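Local atomic coordinates of GTPase subunit of restriction endonuclease (Thermococcus gammatolerans, PDB entry 6P0G), a protein that is probably the DNA-binding part of the GTPase subunit of a McrBC-type restriction system and is held here with nucleic acid bound. Residues G27-E32 and S47-F52; G68-F73 and V92-I97. All coordinates share one frame; numbering follows the deposited sequence.

Contact 1: residues G27-E32 and S47-F52; sequences GVKRNE and SDVCYF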
ATOM      1  N   GLY A  27     -11.237  -4.538   3.008  1.00 69.39           N
ATOM      2  CA  GLY A  27     -11.505  -3.313   3.730  1.00 67.75           C
ATOM      3  C   GLY A  27     -12.222  -3.569   5.039  1.00 68.50           C
ATOM      4  O   GLY A  27     -12.763  -4.652   5.272  1.00 72.71           O
ATOM      5  N   VAL A  28     -12.238  -2.551   5.888  1.00 67.15           N
ATOM      6  CA  VAL A  28     -12.730  -2.680   7.247  1.00 68.09           C
ATOM      7  C   VAL A  28     -13.853  -1.681   7.471  1.00 67.68           C
ATOM      8  O   VAL A  28     -13.669  -0.483   7.243  1.00 65.39           O
ATOM      9  CB  VAL A  28     -11.595  -2.441   8.259  1.00 68.70           C
ATOM     10  CG1 VAL A  28     -12.091  -2.579   9.714  1.00 60.65           C
ATOM     11  CG2 VAL A  28     -10.434  -3.385   7.963  1.00 69.03           C
ATOM     12  N   LYS A  29     -15.018  -2.178   7.881  1.00 72.46           N
ATOM     13  CA  LYS A  29     -16.149  -1.318   8.234  1.00 70.33           C
ATOM     14  C   LYS A  29     -15.692  -0.312   9.284  1.00 74.22           C
ATOM     15  O   LYS A  29     -14.913  -0.664  10.179  1.00 69.33           O
ATOM     16  CB  LYS A  29     -17.313  -2.149   8.759  1.00 71.28           C
ATOM     17  CG  LYS A  29     -17.697  -3.309   7.862  1.00 73.20           C
ATOM     18  CD  LYS A  29     -19.205  -3.546   7.925  1.00 80.11           C
ATOM     19  CE  LYS A  29     -19.707  -4.214   6.658  1.00 87.83           C
ATOM     20  NZ  LYS A  29     -19.105  -3.564   5.458  1.00 84.02           N
ATOM     21  N   ARG A  30     -16.155   0.932   9.175  1.00 72.17           N
ATOM     22  CA  ARG A  30     -15.616   1.997  10.021  1.00 72.27           C
ATOM     23  C   ARG A  30     -16.090   1.915  11.473  1.00 75.76           C
ATOM     24  O   ARG A  30     -15.515   2.555  12.354  1.00 81.56           O
ATOM     25  CB  ARG A  30     -15.943   3.376   9.435  1.00 68.93           C
ATOM     26  CG  ARG A  30     -17.428   3.709   9.363  1.00 73.12           C
ATOM     27  CD  ARG A  30     -17.651   5.222   9.302  1.00 73.08           C
ATOM     28  NE  ARG A  30     -17.447   5.862  10.604  1.00 77.86           N
ATOM     29  CZ  ARG A  30     -17.276   7.170  10.772  1.00 80.17           C
ATOM     30  NH1 ARG A  30     -17.276   7.977   9.710  1.00 73.53           N
ATOM     31  NH2 ARG A  30     -17.101   7.668  11.998  1.00 80.63           N
ATOM     32  N   ASN A  31     -17.117   1.118  11.739  1.00 75.56           N
ATOM     33  CA  ASN A  31     -17.554   0.928  13.117  1.00 76.55           C
ATOM     34  C   ASN A  31     -16.538   0.108  13.921  1.00 79.53           C
ATOM     35  O   ASN A  31     -16.371   0.299  15.128  1.00 78.67           O
ATOM     36  CB  ASN A  31     -18.923   0.262  13.142  1.00 74.39           C
ATOM     37  CG  ASN A  31     -19.058  -0.815  12.087  1.00 80.64           C
ATOM     38  OD1 ASN A  31     -18.589  -1.937  12.276  1.00 79.36           O
ATOM     39  ND2 ASN A  31     -19.699  -0.477  10.954  1.00 88.22           N
ATOM     40  N   GLU A  32     -15.836  -0.793  13.247  1.00 77.46           N
ATOM     41  CA  GLU A  32     -14.843  -1.612  13.917  1.00 78.20           C
ATOM     42  C   GLU A  32     -13.548  -0.838  14.113  1.00 77.42           C
ATOM     43  O   GLU A  32     -12.569  -1.371  14.623  1.00 81.21           O
ATOM     44  CB  GLU A  32     -14.595  -2.891  13.126  1.00 81.17           C
ATOM     45  CG  GLU A  32     -15.833  -3.767  13.051  1.00 85.49           C
ATOM     46  CD  GLU A  32     -15.865  -4.602  11.792  1.00 86.76           C
ATOM     47  OE1 GLU A  32     -14.779  -5.046  11.356  1.00 90.77           O
ATOM     48  OE2 GLU A  32     -16.967  -4.792  11.226  1.00 85.80           O
ATOM     49  N   SER A  47     -15.545   5.683   3.754  1.00 72.38           N
ATOM     50  CA  SER A  47     -16.985   5.679   3.546  1.00 67.74           C
ATOM     51  C   SER A  47     -17.603   4.862   4.672  1.00 67.06           C
ATOM     52  O   SER A  47     -17.393   5.177   5.840  1.00 69.03           O
ATOM     53  CB  SER A  47     -17.328   5.111   2.170  1.00 67.86           C
ATOM     54  OG  SER A  47     -16.745   3.827   1.975  1.00 70.28           O
ATOM     55  N   ASP A  48     -18.339   3.800   4.349  1.00 64.74           N
ATOM     56  CA  ASP A  48     -18.687   2.837   5.402  1.00 66.47           C
ATOM     57  C   ASP A  48     -17.527   1.871   5.579  1.00 71.63           C
ATOM     58  O   ASP A  48     -17.511   1.074   6.512  1.00 74.99           O
ATOM     59  CB  ASP A  48     -19.965   2.052   5.076  1.00 67.77           C
ATOM     60  CG  ASP A  48     -20.477   1.243   6.273  1.00 69.11           C
ATOM     61  OD1 ASP A  48     -20.632   1.846   7.359  1.00 70.99           O
ATOM     62  OD2 ASP A  48     -20.715   0.016   6.140  1.00 70.29           O
ATOM     63  N   VAL A  49     -16.572   1.942   4.651  1.00 68.76           N
ATOM     64  CA  VAL A  49     -15.420   1.061   4.612  1.00 62.19           C
ATOM     65  C   VAL A  49     -14.128   1.883   4.568  1.00 70.24           C
ATOM     66  O   VAL A  49     -14.040   2.843   3.799  1.00 72.71           O
ATOM     67  CB  VAL A  49     -15.489   0.132   3.388  1.00 65.52           C
ATOM     68  CG1 VAL A  49     -14.233  -0.742   3.275  1.00 68.88           C
ATOM     69  CG2 VAL A  49     -16.730  -0.731   3.471  1.00 66.38           C
ATOM     70  N   CYS A  50     -13.146   1.522   5.405  1.00 61.41           N
ATOM     71  CA  CYS A  50     -11.789   2.074   5.327  1.00 62.84           C
ATOM     72  C   CYS A  50     -10.827   1.108   4.640  1.00 63.45           C
ATOM     73  O   CYS A  50     -10.832  -0.090   4.931  1.00 63.37           O
ATOM     74  CB  CYS A  50     -11.243   2.399   6.728  1.00 70.45           C
ATOM     75  SG  CYS A  50     -12.189   3.668   7.631  1.00 73.21           S
ATOM     76  N   TYR A  51      -9.999   1.646   3.744  1.00 62.37           N
ATOM     77  CA  TYR A  51      -8.944   0.899   3.056  1.00 61.62           C
ATOM     78  C   TYR A  51      -7.604   1.449   3.526  1.00 61.40           C
ATOM     79  O   TYR A  51      -7.328   2.644   3.376  1.00 61.16           O
ATOM     80  CB  TYR A  51      -9.075   1.010   1.518  1.00 60.11           C
ATOM     81  CG  TYR A  51     -10.396   0.468   0.976  1.00 64.73           C
ATOM     82  CD1 TYR A  51     -10.567  -0.891   0.748  1.00 64.24           C
ATOM     83  CD2 TYR A  51     -11.472   1.316   0.706  1.00 63.78           C
ATOM     84  CE1 TYR A  51     -11.783  -1.403   0.274  1.00 62.18           C
ATOM     85  CE2 TYR A  51     -12.683   0.814   0.217  1.00 62.28           C
ATOM     86  CZ  TYR A  51     -12.826  -0.548   0.008  1.00 68.02           C
ATOM     87  OH  TYR A  51     -14.012  -1.069  -0.471  1.00 74.29           O
ATOM     88  N   PHE A  52      -6.769   0.591   4.105  1.00 57.72           N
ATOM     89  CA  PHE A  52      -5.554   1.077   4.713  1.00 59.44           C
ATOM     90  C   PHE A  52      -4.491   0.000   4.810  1.00 59.84           C
ATOM     91  O   PHE A  52      -4.789  -1.193   4.817  1.00 62.00           O
ATOM     92  CB  PHE A  52      -5.854   1.666   6.113  1.00 63.12           C
ATOM     93  CG  PHE A  52      -6.389   0.655   7.105  1.00 62.54           C
ATOM     94  CD1 PHE A  52      -7.733   0.300   7.109  1.00 64.16           C
ATOM     95  CD2 PHE A  52      -5.546   0.053   8.022  1.00 58.02           C
ATOM     96  CE1 PHE A  52      -8.225  -0.631   8.024  1.00 67.14           C
ATOM     97  CE2 PHE A  52      -6.032  -0.888   8.933  1.00 58.19           C
ATOM     98  CZ  PHE A  52      -7.363  -1.226   8.939  1.00 61.91           C
TER
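G27, where the chain leaves helix 15-26 with a positive phi of 94°, runs its CA against V49 CG1 at 3.8 Å and beside the CD1-CE1 side of the Y51 ring; V49 CG1 also lies over one face of that ring. V28 then pairs with C50 through two nearly straight bonds, V28 N to C50 O at 3.0 Å and C50 N to V28 O at 2.8 Å. Its CG2, opposite the carbonyl carbon about CA-CB (V28 chi1 -180°), reaches F52 CE1 at 3.5 Å, while V28 CB sits at the rim of the F52 ring, in its plane. At K29 the CA-H faces D48 O (CA to O 3.2 Å), and K29 NZ bends back to D48 OD2 in a long salt bridge of 4.0 Å. R30 N donates to the same D48 O at 3.0 Å, from 43° above the carbonyl plane. Its CG and CD pass S47 O, and the guanidinium continues to D43 and E34. C50 itself is tied to C46 by a disulfide. The chemistry is thus uneven: backbone bonds and the disulfide secure this short antiparallel pair, whereas the K29-D48 attraction at its exposed border probably adds little.

Contact 2: residues G68-F73 and V92-I97; sequences GDMVLF and VYLGII
M70 and I96 lie side by side, pointing the same way from a non-hydrogen-bonded pair, with M70 CG 3.6 Å from I96 CG1. M70 CG also meets L94 CD2 at 3.8 Å; beyond it the selenomethionine chain bends at SE (chi3 -59°) and leads away from strand 92-97, toward L5 and N3. L72 crosses V92 at a slant instead. L72 CG is turned opposite the carbonyl carbon (chi1 -69°), which carries L72 CD2 to V92 CG1 at 3.8 Å and against CB and CG of L94. I141 of helix 138-145 packs on both L72 and V92, covering that end of this face.

V71, F73 and Y93 occupy the other face, where the end of I97 joins them. V71 sends CG2 to I97 CD1 at 4.0 Å, and I97 CG1 rests on D69 O; V71 CG1 lies over one face of the F73 ring, toward the rim. F73 and Y93 share a hydrogen-bonded pair, yet their rings part company: the side chains approach CB to CB, at 4.3 Å, while F73 O lies at the edge of the Y93 ring. The F73 ring meets W53 edge-to-face and also packs on F127, and the Y93 ring goes edge-to-face with F20.

G95, opposite V71, has no side chain of its own on this face. The backbones are joined by six bonds, such as G95 N to V71 O at 2.9 Å. The last, G68 N to I97 O at 3.0 Å, is practically straight. The buried D69 carboxylate ties the strand's start through OD1 to the backbone N of N3 and Q4, while OD2 holds that of D66. With strand 5-11 running parallel on its far edge, 70-73 is an inner strand of a mixed, curled sheet, consistent with the PUA-like core of YTH and EVE domains.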
ATOM      1  N   GLY A  68      -1.375  12.767  -0.275  1.00 70.19           N
ATOM      2  CA  GLY A  68      -1.141  13.173  -1.642  1.00 74.24           C
ATOM      3  C   GLY A  68      -0.205  12.224  -2.366  1.00 73.78           C
ATOM      4  O   GLY A  68      -0.241  12.138  -3.584  1.00 71.10           O
ATOM      5  N   ASP A  69       0.628  11.510  -1.611  1.00 75.81           N
ATOM      6  CA  ASP A  69       1.575  10.569  -2.203  1.00 75.48           C
ATOM      7  C   ASP A  69       0.891   9.319  -2.775  1.00 76.09           C
ATOM      8  O   ASP A  69      -0.314   9.095  -2.593  1.00 75.27           O
ATOM      9  CB  ASP A  69       2.631  10.157  -1.181  1.00 74.00           C
ATOM     10  CG  ASP A  69       3.500  11.327  -0.734  1.00 82.05           C
ATOM     11  OD1 ASP A  69       3.546  12.338  -1.469  1.00 84.49           O
ATOM     12  OD2 ASP A  69       4.132  11.234   0.348  1.00 80.05           O
HETATM   13  N   MSE A  70       1.658   8.511  -3.490  1.00 73.42           N
HETATM   14  CA  MSE A  70       1.079   7.337  -4.135  1.00 74.32           C
HETATM   15  C   MSE A  70       1.841   6.055  -3.799  1.00 74.06           C
HETATM   16  O   MSE A  70       3.070   6.048  -3.637  1.00 72.70           O
HETATM   17  CB  MSE A  70       1.006   7.542  -5.651  1.00 66.98           C
HETATM   18  CG  MSE A  70      -0.288   8.238  -6.101  1.00 76.91           C
HETATM   19 SE   MSE A  70      -0.101   9.215  -7.787  0.54 98.41          SE
HETATM   20  CE  MSE A  70       1.330  10.442  -7.212  1.00 88.48           C
ATOM     21  N   VAL A  71       1.076   4.978  -3.672  1.00 72.08           N
ATOM     22  CA  VAL A  71       1.612   3.663  -3.366  1.00 66.59           C
ATOM     23  C   VAL A  71       1.194   2.684  -4.455  1.00 67.95           C
ATOM     24  O   VAL A  71      -0.016   2.529  -4.742  1.00 57.29           O
ATOM     25  CB  VAL A  71       1.111   3.152  -2.021  1.00 62.00           C
ATOM     26  CG1 VAL A  71       1.796   1.837  -1.677  1.00 59.91           C
ATOM     27  CG2 VAL A  71       1.333   4.201  -0.963  1.00 60.08           C
ATOM     28  N   LEU A  72       2.198   2.066  -5.084  1.00 65.35           N
ATOM     29  CA  LEU A  72       1.990   0.943  -5.996  1.00 57.17           C
ATOM     30  C   LEU A  72       2.180  -0.312  -5.181  1.00 62.29           C
ATOM     31  O   LEU A  72       3.274  -0.558  -4.628  1.00 65.11           O
ATOM     32  CB  LEU A  72       2.976   0.949  -7.171  1.00 58.50           C
ATOM     33  CG  LEU A  72       2.863   2.032  -8.237  1.00 64.25           C
ATOM     34  CD1 LEU A  72       4.058   1.954  -9.179  1.00 64.62           C
ATOM     35  CD2 LEU A  72       1.567   1.852  -9.015  1.00 63.78           C
ATOM     36  N   PHE A  73       1.134  -1.110  -5.066  1.00 58.31           N
ATOM     37  CA  PHE A  73       1.318  -2.380  -4.395  1.00 62.38           C
ATOM     38  C   PHE A  73       1.618  -3.382  -5.523  1.00 65.06           C
ATOM     39  O   PHE A  73       0.792  -3.580  -6.390  1.00 62.08           O
ATOM     40  CB  PHE A  73       0.089  -2.786  -3.570  1.00 61.27           C
ATOM     41  CG  PHE A  73      -0.212  -1.870  -2.387  1.00 59.02           C
ATOM     42  CD1 PHE A  73       0.359  -2.098  -1.153  1.00 59.72           C
ATOM     43  CD2 PHE A  73      -1.104  -0.810  -2.521  1.00 61.85           C
ATOM     44  CE1 PHE A  73       0.078  -1.268  -0.053  1.00 66.39           C
ATOM     45  CE2 PHE A  73      -1.398   0.033  -1.429  1.00 62.44           C
ATOM     46  CZ  PHE A  73      -0.809  -0.196  -0.197  1.00 59.62           C
ATOM     47  N   VAL A  92      -0.700  -5.165 -10.011  1.00 62.28           N
ATOM     48  CA  VAL A  92      -0.300  -3.878  -9.459  1.00 62.77           C
ATOM     49  C   VAL A  92      -1.537  -3.069  -9.105  1.00 62.42           C
ATOM     50  O   VAL A  92      -2.460  -2.939  -9.920  1.00 59.46           O
ATOM     51  CB  VAL A  92       0.576  -3.084 -10.440  1.00 61.96           C
ATOM     52  CG1 VAL A  92       1.063  -1.795  -9.795  1.00 63.01           C
ATOM     53  CG2 VAL A  92       1.783  -3.940 -10.882  1.00 64.33           C
ATOM     54  N   TYR A  93      -1.562  -2.555  -7.879  1.00 60.34           N
ATOM     55  CA  TYR A  93      -2.642  -1.672  -7.422  1.00 64.11           C
ATOM     56  C   TYR A  93      -2.081  -0.289  -7.112  1.00 62.84           C
ATOM     57  O   TYR A  93      -0.948  -0.189  -6.627  1.00 61.02           O
ATOM     58  CB  TYR A  93      -3.322  -2.223  -6.166  1.00 60.99           C
ATOM     59  CG  TYR A  93      -3.934  -3.603  -6.288  1.00 60.83           C
ATOM     60  CD1 TYR A  93      -3.136  -4.748  -6.320  1.00 58.83           C
ATOM     61  CD2 TYR A  93      -5.312  -3.765  -6.307  1.00 59.74           C
ATOM     62  CE1 TYR A  93      -3.708  -6.003  -6.400  1.00 62.64           C
ATOM     63  CE2 TYR A  93      -5.879  -5.005  -6.383  1.00 56.56           C
ATOM     64  CZ  TYR A  93      -5.088  -6.115  -6.437  1.00 62.17           C
ATOM     65  OH  TYR A  93      -5.680  -7.348  -6.497  1.00 66.66           O
ATOM     66  N   LEU A  94      -2.862   0.763  -7.377  1.00 56.99           N
ATOM     67  CA  LEU A  94      -2.437   2.133  -7.093  1.00 59.23           C
ATOM     68  C   LEU A  94      -3.402   2.813  -6.131  1.00 65.01           C
ATOM     69  O   LEU A  94      -4.597   2.954  -6.402  1.00 61.26           O
ATOM     70  CB  LEU A  94      -2.315   2.954  -8.381  1.00 60.39           C
ATOM     71  CG  LEU A  94      -1.638   4.343  -8.382  1.00 67.54           C
ATOM     72  CD1 LEU A  94      -1.598   4.888  -9.811  1.00 61.67           C
ATOM     73  CD2 LEU A  94      -2.328   5.396  -7.500  1.00 72.42           C
ATOM     74  N   GLY A  95      -2.852   3.257  -5.012  1.00 65.20           N
ATOM     75  CA  GLY A  95      -3.613   4.010  -4.037  1.00 69.23           C
ATOM     76  C   GLY A  95      -3.031   5.400  -3.867  1.00 70.53           C
ATOM     77  O   GLY A  95      -1.836   5.640  -4.148  1.00 64.78           O
ATOM     78  N   ILE A  96      -3.889   6.313  -3.424  1.00 64.37           N
ATOM     79  CA  ILE A  96      -3.486   7.677  -3.134  1.00 68.11           C
ATOM     80  C   ILE A  96      -3.691   7.930  -1.659  1.00 66.93           C
ATOM     81  O   ILE A  96      -4.795   7.790  -1.147  1.00 67.91           O
ATOM     82  CB  ILE A  96      -4.277   8.696  -3.970  1.00 72.05           C
ATOM     83  CG1 ILE A  96      -3.776   8.672  -5.421  1.00 69.11           C
ATOM     84  CG2 ILE A  96      -4.108  10.084  -3.399  1.00 66.85           C
ATOM     85  CD1 ILE A  96      -4.802   9.067  -6.438  1.00 78.08           C
ATOM     86  N   ILE A  97      -2.610   8.262  -0.969  1.00 67.77           N
ATOM     87  CA  ILE A  97      -2.656   8.444   0.468  1.00 67.58           C
ATOM     88  C   ILE A  97      -3.599   9.590   0.850  1.00 66.11           C
ATOM     89  O   ILE A  97      -3.457  10.713   0.356  1.00 64.09           O
ATOM     90  CB  ILE A  97      -1.266   8.733   1.038  1.00 68.03           C
ATOM     91  CG1 ILE A  97      -0.301   7.570   0.755  1.00 65.66           C
ATOM     92  CG2 ILE A  97      -1.356   9.022   2.545  1.00 67.38           C
ATOM     93  CD1 ILE A  97      -0.216   6.543   1.859  1.00 61.03           C
TER

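Contact 1 and contact 2 belong to one curled mixed sheet, their centres 18 Å apart and their nearest atoms about 6 Å apart without touching. Strand 123-127 bridges them, pairing with 49-55 on one side and with 91-102 on the other: F127 exchanges backbone bonds with Y51 of contact 1 and packs against V71, F73 and I97 of contact 2. Helix 15-26 makes a second connection, since T23 bonds to F52 while F20 meets Y93. Contact 2 lies close to the centre of the chain, contact 1 out near its periphery. The nearest atoms of each are about 8 Å from the bound nucleic acid, so neither contact itself touches it; any part in binding would be indirect.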